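Salivary nitrophorin (Cimex lectularius, PDB 2IMQ) carries nitric oxide on its heme and delivers it to the victim during feeding, causing vasodilation. Local coordinates at residues 197-202 and 239-244. Residues are numbered along the deposited sequence; the frame is centred on the assembly and turned at random.
Sequences AFDQLK and PSWTDR
A chi1 of 176° swings the carboxylate of Asp199 to the far side from its own backbone nitrogen, and the chain of Arg244 folds at chi2 and chi3, so that carboxylate and guanidinium meet between the segments in a buried, end-on, two-pronged salt bridge. In this beta-sandwich of the DNase I-like family, the bridge ties the turn leading into helix 201-206 to the start of strand 243-248, an outermost strand of its sheet. The two planes stand 60° apart, and the two prongs therefore differ. NH2 of Arg244 gives OD2 of Asp199 an almost straight bond of 3.0 Å, lying in the guanidinium plane but arriving from above the carboxylate. NH1 of Arg244 meets OD1 of Asp199 on its syn side at 2.9 Å, with a more bent N-H...O angle of 144°.

Aspartate suits this place because the same short side chain also makes a capping bond at the turn leading into the helix: OD2 of Asp199 accepts from N of Leu201 at 3.0 Å, on the face opposite to that used by NH2 of Arg244. Arginine suits its place because it has donors for several acceptors. NH1 of Arg244 also donates to O of Trp241 at 3.0 Å, while NE of Arg244 forms a salt bridge with OE2 of Glu215; a second carboxylate would probably help to keep the buried guanidinium charged. Leu201 supplies nonpolar packing, its CB and CD2 each 4.0 Å from NH2 of Arg244, the two chains running opposite ways. Trp241 packs its side chain against Ile192, Leu195 and Met196 of helix 192-196, while its NE1 bonds O of Phe220. One water completes the junction, lying 2.7 Å from OD1 of Asp199 and accepting from N of Trp241 at 2.9 Å.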
ATOM      1  N   ALA A 197     -18.339   8.646   4.285  1.00 13.53           N
ATOM      2  CA  ALA A 197     -18.573   9.575   5.391  1.00 15.42           C
ATOM      3  C   ALA A 197     -18.313   8.925   6.768  1.00 14.36           C
ATOM      4  O   ALA A 197     -17.954   9.606   7.690  1.00 16.91           O
ATOM      5  CB  ALA A 197     -19.932  10.179   5.327  1.00 16.82           C
ATOM      6  N   PHE A 198     -18.424   7.605   6.857  1.00 13.04           N
ATOM      7  CA  PHE A 198     -18.230   6.827   8.100  1.00 13.63           C
ATOM      8  C   PHE A 198     -16.821   6.242   8.193  1.00 13.34           C
ATOM      9  O   PHE A 198     -16.476   5.658   9.212  1.00 13.95           O
ATOM     10  CB  PHE A 198     -19.269   5.720   8.182  1.00 14.85           C
ATOM     11  CG  PHE A 198     -20.648   6.241   8.172  1.00 15.30           C
ATOM     12  CD1 PHE A 198     -21.421   6.190   7.031  1.00 15.31           C
ATOM     13  CD2 PHE A 198     -21.192   6.808   9.309  1.00 16.23           C
ATOM     14  CE1 PHE A 198     -22.687   6.707   7.019  1.00 17.19           C
ATOM     15  CE2 PHE A 198     -22.501   7.301   9.272  1.00 18.83           C
ATOM     16  CZ  PHE A 198     -23.208   7.257   8.138  1.00 17.75           C
ATOM     17  N   ASP A 199     -16.012   6.377   7.150  1.00 12.31           N
ATOM     18  CA  ASP A 199     -14.684   5.872   7.159  1.00 12.43           C
ATOM     19  C   ASP A 199     -13.829   6.658   8.159  1.00 11.97           C
ATOM     20  O   ASP A 199     -13.959   7.854   8.331  1.00 13.76           O
ATOM     21  CB  ASP A 199     -14.091   5.957   5.732  1.00 12.50           C
ATOM     22  CG  ASP A 199     -12.659   5.537   5.709  1.00 12.75           C
ATOM     23  OD1 ASP A 199     -12.368   4.308   5.663  1.00 13.28           O
ATOM     24  OD2 ASP A 199     -11.737   6.407   5.670  1.00 12.61           O
ATOM     25  N   GLN A 200     -12.912   5.923   8.789  1.00 12.62           N
ATOM     26  CA  GLN A 200     -12.106   6.497   9.905  1.00 12.51           C
ATOM     27  C   GLN A 200     -10.878   7.297   9.482  1.00 12.27           C
ATOM     28  O   GLN A 200     -10.253   7.897  10.319  1.00 13.71           O
ATOM     29  CB  GLN A 200     -11.721   5.381  10.863  1.00 12.14           C
ATOM     30  CG  GLN A 200     -12.884   4.804  11.632  1.00 12.93           C
ATOM     31  CD  GLN A 200     -12.597   3.542  12.337  1.00 13.62           C
ATOM     32  OE1 GLN A 200     -11.805   2.711  11.889  1.00 13.12           O
ATOM     33  NE2 GLN A 200     -13.343   3.316  13.416  1.00 16.48           N
ATOM     34  N   LEU A 201     -10.542   7.374   8.197  1.00 12.83           N
ATOM     35  CA  LEU A 201      -9.335   8.115   7.837  1.00 12.92           C
ATOM     36  C   LEU A 201      -9.477   9.560   8.265  1.00 13.21           C
ATOM     37  O   LEU A 201      -8.542  10.156   8.799  1.00 13.82           O
ATOM     38  CB  LEU A 201      -9.020   7.969   6.355  1.00 13.64           C
ATOM     39  CG  LEU A 201      -7.723   8.697   5.928  1.00 15.29           C
ATOM     40  CD1 LEU A 201      -6.529   8.122   6.643  1.00 17.59           C
ATOM     41  CD2 LEU A 201      -7.586   8.544   4.422  1.00 16.60           C
ATOM     42  N   LYS A 202     -10.632  10.178   8.055  1.00 14.55           N
ATOM     43  CA  LYS A 202     -10.797  11.563   8.472  1.00 15.40           C
ATOM     44  C   LYS A 202     -10.691  11.752   9.963  1.00 15.74           C
ATOM     45  O   LYS A 202     -10.257  12.787  10.420  1.00 17.18           O
ATOM     46  CB  LYS A 202     -12.146  12.094   7.990  1.00 18.36           C
ATOM     47  CG  LYS A 202     -13.333  11.418   8.556  1.00 20.69           C
ATOM     48  CD  LYS A 202     -14.686  12.057   8.085  1.00 23.17           C
ATOM     49  CE  LYS A 202     -14.979  11.729   6.664  1.00 22.96           C
ATOM     50  NZ  LYS A 202     -14.828  10.282   6.202  1.00 20.29           N
ATOM     51  N   PRO A 239     -18.572  -3.796   6.011  1.00 13.80           N
ATOM     52  CA  PRO A 239     -17.764  -3.573   4.827  1.00 13.15           C
ATOM     53  C   PRO A 239     -16.928  -2.312   4.959  1.00 12.62           C
ATOM     54  O   PRO A 239     -17.415  -1.244   5.318  1.00 13.50           O
ATOM     55  CB  PRO A 239     -18.827  -3.426   3.698  1.00 14.40           C
ATOM     56  CG  PRO A 239     -19.968  -4.298   4.144  1.00 15.83           C
ATOM     57  CD  PRO A 239     -19.974  -4.092   5.668  1.00 13.48           C
ATOM     58  N   SER A 240     -15.644  -2.444   4.620  1.00 12.44           N
ATOM     59  CA  SER A 240     -14.668  -1.386   4.807  1.00 11.82           C
ATOM     60  C   SER A 240     -13.641  -1.367   3.699  1.00 11.98           C
ATOM     61  O   SER A 240     -13.451  -2.374   3.011  1.00 12.81           O
ATOM     62  CB  SER A 240     -13.921  -1.562   6.151  1.00 13.25           C
ATOM     63  OG  SER A 240     -14.770  -1.431   7.240  1.00 13.68           O
ATOM     64  N   TRP A 241     -12.954  -0.226   3.611  1.00 12.22           N
ATOM     65  CA  TRP A 241     -11.802  -0.042   2.748  1.00 11.92           C
ATOM     66  C   TRP A 241     -10.556  -0.294   3.572  1.00 12.60           C
ATOM     67  O   TRP A 241     -10.166   0.537   4.404  1.00 13.28           O
ATOM     68  CB  TRP A 241     -11.830   1.332   2.149  1.00 13.34           C
ATOM     69  CG  TRP A 241     -12.911   1.474   1.109  1.00 12.82           C
ATOM     70  CD1 TRP A 241     -12.855   1.105  -0.190  1.00 13.52           C
ATOM     71  CD2 TRP A 241     -14.194   2.085   1.298  1.00 12.70           C
ATOM     72  NE1 TRP A 241     -14.046   1.405  -0.802  1.00 14.81           N
ATOM     73  CE2 TRP A 241     -14.868   2.033   0.085  1.00 13.15           C
ATOM     74  CE3 TRP A 241     -14.852   2.635   2.402  1.00 14.70           C
ATOM     75  CZ2 TRP A 241     -16.126   2.556  -0.079  1.00 15.80           C
ATOM     76  CZ3 TRP A 241     -16.120   3.153   2.234  1.00 15.38           C
ATOM     77  CH2 TRP A 241     -16.736   3.089   0.991  1.00 15.78           C
ATOM     78  N   THR A 242      -9.956  -1.433   3.346  1.00 12.18           N
ATOM     79  CA  THR A 242      -8.824  -1.877   4.156  1.00 13.58           C
ATOM     80  C   THR A 242      -7.492  -1.441   3.560  1.00 13.28           C
ATOM     81  O   THR A 242      -6.834  -0.526   4.071  1.00 14.31           O
ATOM     82  CB  THR A 242      -8.942  -3.337   4.439  1.00 13.69           C
ATOM     83  OG1 THR A 242      -9.027  -4.036   3.215  1.00 15.38           O
ATOM     84  CG2 THR A 242     -10.182  -3.607   5.209  1.00 14.92           C
ATOM     85  N   ASP A 243      -7.158  -1.970   2.404  1.00 13.40           N
ATOM     86  CA  ASP A 243      -5.948  -1.511   1.666  1.00 13.57           C
ATOM     87  C   ASP A 243      -6.173  -0.114   1.106  1.00 13.04           C
ATOM     88  O   ASP A 243      -7.184   0.123   0.441  1.00 14.28           O
ATOM     89  CB  ASP A 243      -5.636  -2.483   0.545  1.00 14.71           C
ATOM     90  CG  ASP A 243      -5.013  -3.751   1.101  1.00 17.25           C
ATOM     91  OD1 ASP A 243      -3.775  -3.693   1.417  1.00 17.71           O
ATOM     92  OD2 ASP A 243      -5.645  -4.821   1.316  1.00 18.29           O
ATOM     93  N   ARG A 244      -5.236   0.793   1.340  1.00 12.54           N
ATOM     94  CA  ARG A 244      -5.324   2.156   0.938  1.00 12.66           C
ATOM     95  C   ARG A 244      -4.008   2.576   0.349  1.00 13.03           C
ATOM     96  O   ARG A 244      -2.956   2.032   0.655  1.00 14.18           O
ATOM     97  CB  ARG A 244      -5.655   3.101   2.133  1.00 13.12           C
ATOM     98  CG  ARG A 244      -6.755   2.602   3.046  1.00 13.70           C
ATOM     99  CD  ARG A 244      -8.153   2.576   2.446  1.00 13.86           C
ATOM    100  NE  ARG A 244      -8.796   3.864   2.465  1.00 14.60           N
ATOM    101  CZ  ARG A 244      -9.584   4.299   3.431  1.00 13.53           C
ATOM    102  NH1 ARG A 244      -9.875   3.531   4.484  1.00 13.43           N
ATOM    103  NH2 ARG A 244     -10.067   5.539   3.360  1.00 15.09           N
TER
HETATM  104  O   HOH W   1     -12.614   1.642   5.749  1.00 13.46           O